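Local coordinates for protein trehalose-6-phosphate phosphatase (Cryptococcus neoformans, PDB 5DX9) that belongs to the trehalose-phosphatase family of the HAD clan and binds a magnesium ion and a glycan, at residues Thr44-Asn49 / Ala297-Leu302; Asn49-Leu54 / Glu75-Leu80; Ala53-Lys56 / Val61-Leu64. One frame throughout, in Å; residues are numbered along the deposited sequence.

Contact 1. Residues Thr44-Asn49 / Ala297-Leu302; sequences TERTRN and AFESLL
The guanidinium of Arg-46 meets the carboxylate of Glu-299 edge to edge, the two planes only 16° apart, with the carboxylate carbon lying in the guanidinium plane. The grip is side-on: NE and NH2 of Arg-46 each take one oxygen. Arg-46 NE gives a nearly straight bond to the syn lone pair of Glu-299 OE2 (3.0 Å, 172°), while Arg-46 NH2 reaches Glu-299 OE1 at 2.7 Å, also on the syn side but tilted out of both planes and more bent. Glu-296 is a weak, long second ion-pair partner of NH2. Glu-299 runs extended beyond CG toward helix 45-56, whereas the Arg-46 chain bends at chi3 (58°), which turns the guanidinium edge to the acid. One water donates to Arg-46 O and to Glu-299 OE2, so OE2 accepts from NE and water together. A second side-on pair lies within the helix: Arg-48 NE and NH2 meet the carboxylate of Glu-45 from above its plane, with Thr-44 O at one face of the Arg-48 guanidinium. Thr-44 is the N-cap, and its OG1 is 2.9 Å from Thr-47 OG1 in a hydrogen bond. Further along helix 45-56, Leu-54 receives Leu-302 and Phe-298 of helix 291-306. This is a bidentate salt bridge at the surface, joining the first turn of helix 45-56 to the C-terminal helix on the α/β core expected of a HAD-clan protein.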
loop_
_atom_site.group_PDB
_atom_site.type_symbol
_atom_site.label_atom_id
_atom_site.label_comp_id
_atom_site.label_asym_id
_atom_site.label_seq_id
_atom_site.Cartn_x
_atom_site.Cartn_y
_atom_site.Cartn_z
ATOM N N THR A 44 13.800 3.023 11.683
ATOM C CA THR A 44 14.632 2.923 12.874
ATOM C C THR A 44 15.281 1.549 12.948
ATOM O O THR A 44 15.036 0.692 12.099
ATOM C CB THR A 44 13.819 3.162 14.155
ATOM O OG1 THR A 44 12.858 2.111 14.312
ATOM C CG2 THR A 44 13.099 4.497 14.088
ATOM N N GLU A 45 16.105 1.340 13.970
ATOM C CA GLU A 45 16.752 0.050 14.165
ATOM C C GLU A 45 15.723 -1.010 14.549
ATOM O O GLU A 45 15.697 -2.099 13.979
ATOM C CB GLU A 45 17.839 0.148 15.237
ATOM C CG GLU A 45 19.023 -0.765 14.982
ATOM C CD GLU A 45 19.657 -0.509 13.629
ATOM O OE1 GLU A 45 20.082 0.642 13.381
ATOM O OE2 GLU A 45 19.715 -1.453 12.809
ATOM N N ARG A 46 14.877 -0.678 15.520
ATOM C CA ARG A 46 13.851 -1.601 15.990
ATOM C C ARG A 46 12.885 -1.986 14.874
ATOM O O ARG A 46 12.467 -3.139 14.780
ATOM C CB ARG A 46 13.082 -0.988 17.164
ATOM C CG ARG A 46 13.886 -0.902 18.451
ATOM C CD ARG A 46 13.175 -0.058 19.500
ATOM N NE ARG A 46 11.842 -0.562 19.819
ATOM C CZ ARG A 46 10.992 0.047 20.642
ATOM N NH1 ARG A 46 11.338 1.184 21.226
ATOM N NH2 ARG A 46 9.798 -0.476 20.879
ATOM N N THR A 47 12.540 -1.020 14.028
ATOM C CA THR A 47 11.613 -1.261 12.925
ATOM C C THR A 47 12.218 -2.217 11.907
ATOM O O THR A 47 11.578 -3.181 11.481
ATOM C CB THR A 47 11.221 0.051 12.217
ATOM O OG1 THR A 47 10.467 0.873 13.115
ATOM C CG2 THR A 47 10.387 -0.236 10.978
ATOM N N ARG A 48 13.459 -1.939 11.522
ATOM C CA ARG A 48 14.184 -2.783 10.582
ATOM C C ARG A 48 14.301 -4.206 11.114
ATOM O O ARG A 48 14.166 -5.171 10.363
ATOM C CB ARG A 48 15.571 -2.198 10.300
ATOM C CG ARG A 48 16.556 -3.181 9.689
ATOM C CD ARG A 48 17.774 -2.464 9.114
ATOM N NE ARG A 48 18.270 -1.412 9.997
ATOM C CZ ARG A 48 17.986 -0.121 9.852
ATOM N NH1 ARG A 48 17.210 0.279 8.852
ATOM N NH2 ARG A 48 18.480 0.771 10.701
ATOM N N ASN A 49 14.540 -4.330 12.415
ATOM C CA ASN A 49 14.663 -5.639 13.046
ATOM C C ASN A 49 13.355 -6.427 13.009
ATOM O O ASN A 49 13.351 -7.627 12.728
ATOM C CB ASN A 49 15.137 -5.492 14.492
ATOM C CG ASN A 49 16.557 -4.973 14.591
ATOM O OD1 ASN A 49 17.306 -4.987 13.614
ATOM N ND2 ASN A 49 16.939 -4.520 15.779
ATOM N N ALA A 297 3.372 -3.518 18.128
ATOM C CA ALA A 297 2.435 -4.636 18.094
ATOM C C ALA A 297 3.138 -5.911 17.647
ATOM O O ALA A 297 2.917 -6.988 18.202
ATOM C CB ALA A 297 1.271 -4.326 17.174
ATOM N N PHE A 298 3.991 -5.782 16.639
ATOM C CA PHE A 298 4.701 -6.933 16.116
ATOM C C PHE A 298 5.950 -7.233 16.930
ATOM O O PHE A 298 6.420 -8.365 16.945
ATOM C CB PHE A 298 5.050 -6.722 14.645
ATOM C CG PHE A 298 3.900 -6.975 13.716
ATOM C CD1 PHE A 298 3.625 -8.255 13.268
ATOM C CD2 PHE A 298 3.086 -5.936 13.300
ATOM C CE1 PHE A 298 2.566 -8.495 12.418
ATOM C CE2 PHE A 298 2.026 -6.168 12.447
ATOM C CZ PHE A 298 1.767 -7.448 12.005
ATOM N N GLU A 299 6.479 -6.226 17.617
ATOM C CA GLU A 299 7.603 -6.443 18.519
ATOM C C GLU A 299 7.171 -7.278 19.721
ATOM O O GLU A 299 7.855 -8.225 20.108
ATOM C CB GLU A 299 8.192 -5.113 18.991
ATOM C CG GLU A 299 8.997 -4.372 17.935
ATOM C CD GLU A 299 9.623 -3.104 18.474
ATOM O OE1 GLU A 299 8.882 -2.254 19.008
ATOM O OE2 GLU A 299 10.858 -2.959 18.373
ATOM N N SER A 300 6.038 -6.916 20.315
ATOM C CA SER A 300 5.497 -7.673 21.435
ATOM C C SER A 300 5.133 -9.071 20.971
ATOM O O SER A 300 5.391 -10.055 21.664
ATOM C CB SER A 300 4.276 -6.973 22.031
ATOM O OG SER A 300 4.616 -5.685 22.509
ATOM N N LEU A 301 4.542 -9.147 19.783
ATOM C CA LEU A 301 4.167 -10.417 19.182
ATOM C C LEU A 301 5.393 -11.299 18.966
ATOM O O LEU A 301 5.391 -12.480 19.318
ATOM C CB LEU A 301 3.440 -10.184 17.856
ATOM C CG LEU A 301 3.064 -11.418 17.034
ATOM C CD1 LEU A 301 2.348 -12.425 17.908
ATOM C CD2 LEU A 301 2.193 -11.038 15.845
ATOM N N LEU A 302 6.438 -10.712 18.391
ATOM C CA LEU A 302 7.671 -11.439 18.106
ATOM C C LEU A 302 8.318 -11.992 19.372
ATOM O O LEU A 302 8.721 -13.155 19.410
ATOM C CB LEU A 302 8.654 -10.537 17.359
ATOM C CG LEU A 302 8.298 -10.324 15.886
ATOM C CD1 LEU A 302 9.133 -9.208 15.284
ATOM C CD2 LEU A 302 8.478 -11.621 15.113
HETATM O O HOH W 1 12.272 -4.594 16.844
#

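Contact 2. Residues Asn49-Leu54 / Glu75-Leu80; sequences NAIAAL and EHWGHL
Ile-51 and Ala-52 of helix 45-56 meet Trp-77 and Leu-80 wholly through apolar contacts, with no hydrogen bond between the two segments. The aromatic part is made by the six-membered ring of Trp-77, whose far corner reaches the isoleucine: Trp-77 CH2 lies 3.9 Å from Ile-51 CG1, and Trp-77 CZ3 is equally near Ile-51 CB. The methylene approaches the ring obliquely, and the two side chains cross at about a right angle. With CG beside the backbone N (chi1 -65°), the indole extends toward the helix although its CB does not head there.

The aliphatic part belongs to Leu-80, which lays both methyls on Ala-52. Leu-80 CD1 sits 3.7 Å from Ala-52 CA, and Leu-80 CD2 lies 3.9 Å from Ala-52 CB, so the leucine fork lies against the helix backbone at Ala-52. Leu-80 CD1 also touches the branch methyl of the isoleucine, 4.1 Å from Ile-51 CG2, so Ile-51 uses CG1 for the indole and CG2 for the leucine.

Backbone bonds act within each segment. A type I turn from Trp-77 to Leu-80, closed by Leu-80 N to Trp-77 O at 3.0 Å, brings both apolar residues to the same helix.

Around the contact, Trp-77 also packs on Thr-47 and Pro-43 and meets the ring of Tyr-27, its side chain about 9 Å from the bound 6-O-phosphono-alpha-D-glucopyranose. Leu-54 packs on helix 291-306 and strand 21-25, so helix 45-56 lies between the C-terminal helix and the turn 77-80, against the central sheet.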
loop_
_atom_site.group_PDB
_atom_site.type_symbol
_atom_site.label_atom_id
_atom_site.label_comp_id
_atom_site.label_asym_id
_atom_site.label_seq_id
_atom_site.Cartn_x
_atom_site.Cartn_y
_atom_site.Cartn_z
ATOM N N ASN A 49 14.540 -4.330 12.415
ATOM C CA ASN A 49 14.663 -5.639 13.046
ATOM C C ASN A 49 13.355 -6.427 13.009
ATOM O O ASN A 49 13.351 -7.627 12.728
ATOM C CB ASN A 49 15.137 -5.492 14.492
ATOM C CG ASN A 49 16.557 -4.973 14.591
ATOM O OD1 ASN A 49 17.306 -4.987 13.614
ATOM N ND2 ASN A 49 16.939 -4.520 15.779
ATOM N N ALA A 50 12.249 -5.743 13.290
ATOM C CA ALA A 50 10.938 -6.383 13.340
ATOM C C ALA A 50 10.557 -6.989 11.994
ATOM O O ALA A 50 10.215 -8.169 11.910
ATOM C CB ALA A 50 9.881 -5.383 13.789
ATOM N N ILE A 51 10.617 -6.173 10.946
ATOM C CA ILE A 51 10.292 -6.624 9.598
ATOM C C ILE A 51 11.213 -7.759 9.167
ATOM O O ILE A 51 10.791 -8.683 8.473
ATOM C CB ILE A 51 10.397 -5.477 8.571
ATOM C CG1 ILE A 51 9.499 -4.306 8.979
ATOM C CG2 ILE A 51 10.032 -5.972 7.183
ATOM C CD1 ILE A 51 8.017 -4.620 8.916
ATOM N N ALA A 52 12.473 -7.676 9.579
ATOM C CA ALA A 52 13.456 -8.703 9.259
ATOM C C ALA A 52 13.032 -10.055 9.821
ATOM O O ALA A 52 12.987 -11.050 9.098
ATOM C CB ALA A 52 14.823 -8.313 9.788
ATOM N N ALA A 53 12.717 -10.078 11.114
ATOM C CA ALA A 53 12.276 -11.297 11.784
ATOM C C ALA A 53 11.037 -11.884 11.117
ATOM O O ALA A 53 10.910 -13.102 10.991
ATOM C CB ALA A 53 12.004 -11.023 13.253
ATOM N N LEU A 54 10.128 -11.012 10.692
ATOM C CA LEU A 54 8.910 -11.439 10.016
ATOM C C LEU A 54 9.233 -12.106 8.685
ATOM O O LEU A 54 8.576 -13.065 8.288
ATOM C CB LEU A 54 7.970 -10.251 9.787
ATOM C CG LEU A 54 7.399 -9.535 11.011
ATOM C CD1 LEU A 54 6.406 -8.467 10.577
ATOM C CD2 LEU A 54 6.745 -10.528 11.957
ATOM N N GLU A 75 16.733 1.204 -1.318
ATOM C CA GLU A 75 17.799 1.773 -0.504
ATOM C C GLU A 75 17.704 1.358 0.957
ATOM O O GLU A 75 18.719 1.114 1.605
ATOM C CB GLU A 75 17.791 3.303 -0.598
ATOM C CG GLU A 75 18.715 3.983 0.410
ATOM C CD GLU A 75 18.961 5.452 0.099
ATOM O OE1 GLU A 75 18.825 5.843 -1.080
ATOM O OE2 GLU A 75 19.291 6.216 1.033
ATOM N N HIS A 76 16.483 1.278 1.475
ATOM C CA HIS A 76 16.294 1.047 2.900
ATOM C C HIS A 76 15.771 -0.347 3.220
ATOM O O HIS A 76 15.778 -0.754 4.378
ATOM C CB HIS A 76 15.342 2.094 3.485
ATOM C CG HIS A 76 15.873 3.494 3.428
ATOM N ND1 HIS A 76 15.322 4.465 2.623
ATOM C CD2 HIS A 76 16.907 4.082 4.073
ATOM C CE1 HIS A 76 15.991 5.595 2.772
ATOM N NE2 HIS A 76 16.962 5.385 3.651
ATOM N N TRP A 77 15.323 -1.081 2.207
ATOM C CA TRP A 77 14.739 -2.401 2.451
ATOM C C TRP A 77 15.273 -3.486 1.522
ATOM O O TRP A 77 15.000 -4.668 1.728
ATOM C CB TRP A 77 13.211 -2.337 2.329
ATOM C CG TRP A 77 12.563 -1.491 3.382
ATOM C CD1 TRP A 77 11.919 -0.303 3.196
ATOM C CD2 TRP A 77 12.507 -1.761 4.789
ATOM N NE1 TRP A 77 11.460 0.181 4.396
ATOM C CE2 TRP A 77 11.809 -0.695 5.391
ATOM C CE3 TRP A 77 12.974 -2.803 5.598
ATOM C CZ2 TRP A 77 11.569 -0.639 6.763
ATOM C CZ3 TRP A 77 12.735 -2.746 6.961
ATOM C CH2 TRP A 77 12.037 -1.672 7.529
ATOM N N GLY A 78 16.033 -3.086 0.508
ATOM C CA GLY A 78 16.546 -4.022 -0.478
ATOM C C GLY A 78 17.460 -5.080 0.108
ATOM O O GLY A 78 17.717 -6.106 -0.520
ATOM N N HIS A 79 17.943 -4.832 1.322
ATOM C CA HIS A 79 18.864 -5.748 1.986
ATOM C C HIS A 79 18.155 -6.964 2.587
ATOM O O HIS A 79 18.807 -7.919 3.016
ATOM C CB HIS A 79 19.641 -5.015 3.076
ATOM C CG HIS A 79 18.817 -4.676 4.279
ATOM N ND1 HIS A 79 17.902 -3.645 4.287
ATOM C CD2 HIS A 79 18.778 -5.228 5.513
ATOM C CE1 HIS A 79 17.331 -3.580 5.477
ATOM N NE2 HIS A 79 17.844 -4.527 6.241
ATOM N N LEU A 80 16.826 -6.924 2.630
ATOM C CA LEU A 80 16.052 -8.067 3.106
ATOM C C LEU A 80 15.591 -8.905 1.924
ATOM O O LEU A 80 14.706 -8.504 1.166
ATOM C CB LEU A 80 14.855 -7.616 3.947
ATOM C CG LEU A 80 15.202 -7.058 5.330
ATOM C CD1 LEU A 80 13.944 -6.737 6.126
ATOM C CD2 LEU A 80 16.092 -8.021 6.093
#

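Contact 3. Residues Ala53-Lys56 / Val61-Leu64; sequences ALCK and VVYL
Helix 45-56 passes over strand 60-65 with Cys-55 and Val-62 as the nearest backbone pair, their CA atoms 6.2 Å apart, and no hydrogen bond joins the two segments. Val-62 carries the strand side, its CB directed at the helix, and divides its surface between two consecutive helical residues. Cys-55 SG lies 3.9 Å from Val-62 CB and about 4.1 Å from both Val-62 CG1 and Val-62 CG2, so the sulfur rests against the fork of the valine rather than on one methyl. The chi1 of Cys-55 (-68°), with SG beside the backbone N, sets the sulfur against that fork. The CG2 methyl reaches farther round to the helix main chain, with Val-62 CG2 3.8 Å from Leu-54 O. The side chain of Leu-54 adds a looser touch, Leu-54 CB to Val-62 CG2 at 4.3 Å. Leu-54 O also accepts a hydrogen bond from Asn-60 ND2, so this carbonyl meets both a methyl and an amide. Beside the contact Cys-55 rests on Leu-83, and Leu-54 reaches Phe-25 of the neighbouring parallel strand. The helix and strand belong to the beta-alpha-beta unit 21-25, 45-56, 60-65 of the central sheet. All three touching residues are buried, and the thiol serves here as an apolar surface: Leu-54 and Cys-55 meet Val-62 by van der Waals contact, while the Asn-60 bond adds a polar tie just outside the segments.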
loop_
_atom_site.group_PDB
_atom_site.type_symbol
_atom_site.label_atom_id
_atom_site.label_comp_id
_atom_site.label_asym_id
_atom_site.label_seq_id
_atom_site.Cartn_x
_atom_site.Cartn_y
_atom_site.Cartn_z
ATOM N N ALA A 53 12.717 -10.078 11.114
ATOM C CA ALA A 53 12.276 -11.297 11.784
ATOM C C ALA A 53 11.037 -11.884 11.117
ATOM O O ALA A 53 10.910 -13.102 10.991
ATOM C CB ALA A 53 12.004 -11.023 13.253
ATOM N N LEU A 54 10.128 -11.012 10.692
ATOM C CA LEU A 54 8.910 -11.439 10.016
ATOM C C LEU A 54 9.233 -12.106 8.685
ATOM O O LEU A 54 8.576 -13.065 8.288
ATOM C CB LEU A 54 7.970 -10.251 9.787
ATOM C CG LEU A 54 7.399 -9.535 11.011
ATOM C CD1 LEU A 54 6.406 -8.467 10.577
ATOM C CD2 LEU A 54 6.745 -10.528 11.957
ATOM N N CYS A 55 10.245 -11.588 7.998
ATOM C CA CYS A 55 10.680 -12.158 6.728
ATOM C C CYS A 55 11.427 -13.474 6.944
ATOM O O CYS A 55 11.363 -14.378 6.111
ATOM C CB CYS A 55 11.562 -11.166 5.969
ATOM S SG CYS A 55 10.695 -9.690 5.388
ATOM N N LYS A 56 12.131 -13.568 8.069
ATOM C CA LYS A 56 12.883 -14.767 8.429
ATOM C C LYS A 56 11.985 -16.000 8.531
ATOM O O LYS A 56 12.428 -17.122 8.292
ATOM C CB LYS A 56 13.619 -14.544 9.753
ATOM C CG LYS A 56 14.262 -15.790 10.350
ATOM C CD LYS A 56 15.661 -16.035 9.797
ATOM C CE LYS A 56 16.291 -17.282 10.416
ATOM N NZ LYS A 56 16.429 -17.181 11.902
ATOM N N VAL A 61 4.533 -14.278 4.185
ATOM C CA VAL A 61 4.784 -13.582 2.925
ATOM C C VAL A 61 4.649 -12.089 3.178
ATOM O O VAL A 61 3.544 -11.583 3.373
ATOM C CB VAL A 61 3.821 -14.014 1.815
ATOM C CG1 VAL A 61 3.875 -13.027 0.656
ATOM C CG2 VAL A 61 4.160 -15.419 1.349
ATOM N N VAL A 62 5.779 -11.391 3.186
ATOM C CA VAL A 62 5.816 -10.005 3.632
ATOM C C VAL A 62 6.061 -9.029 2.483
ATOM O O VAL A 62 6.996 -9.192 1.700
ATOM C CB VAL A 62 6.901 -9.804 4.699
ATOM C CG1 VAL A 62 6.738 -8.454 5.376
ATOM C CG2 VAL A 62 6.844 -10.932 5.721
ATOM N N TYR A 63 5.211 -8.011 2.400
ATOM C CA TYR A 63 5.312 -6.999 1.359
ATOM C C TYR A 63 5.197 -5.602 1.943
ATOM O O TYR A 63 4.495 -5.388 2.932
ATOM C CB TYR A 63 4.217 -7.186 0.305
ATOM C CG TYR A 63 4.571 -8.099 -0.847
ATOM C CD1 TYR A 63 4.875 -7.579 -2.098
ATOM C CD2 TYR A 63 4.583 -9.478 -0.690
ATOM C CE1 TYR A 63 5.188 -8.407 -3.158
ATOM C CE2 TYR A 63 4.897 -10.313 -1.744
ATOM C CZ TYR A 63 5.198 -9.774 -2.977
ATOM O OH TYR A 63 5.511 -10.600 -4.035
ATOM N N LEU A 64 5.892 -4.655 1.327
ATOM C CA LEU A 64 5.599 -3.248 1.536
ATOM C C LEU A 64 4.784 -2.771 0.342
ATOM O O LEU A 64 5.132 -3.055 -0.804
ATOM C CB LEU A 64 6.876 -2.422 1.690
ATOM C CG LEU A 64 7.805 -2.781 2.852
ATOM C CD1 LEU A 64 8.905 -1.740 2.983
ATOM C CD2 LEU A 64 7.028 -2.909 4.150
#

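In the fold
From the N terminus, strand 21-25 leads into helix 45-56, which supplies one side of every contact: its first turn to contact 1, its middle to contact 2 and its end to contact 3. Contact 3 closes the shortest loop, from the helix to the next strand, 60-65. Contact 2 shares Asn-49 with contact 1, and Ala-53 and Leu-54 with contact 3, and closes at the end of helix 70-77 and the turn that follows from Trp-77; Trp-77 touches Leu-64 of contact 3. Contact 1 closes only at helix 291-306, near the C terminus, and both other loops nest inside it. Together they tie this helix to the central sheet, to the turn 77-80 and to the C-terminal helix.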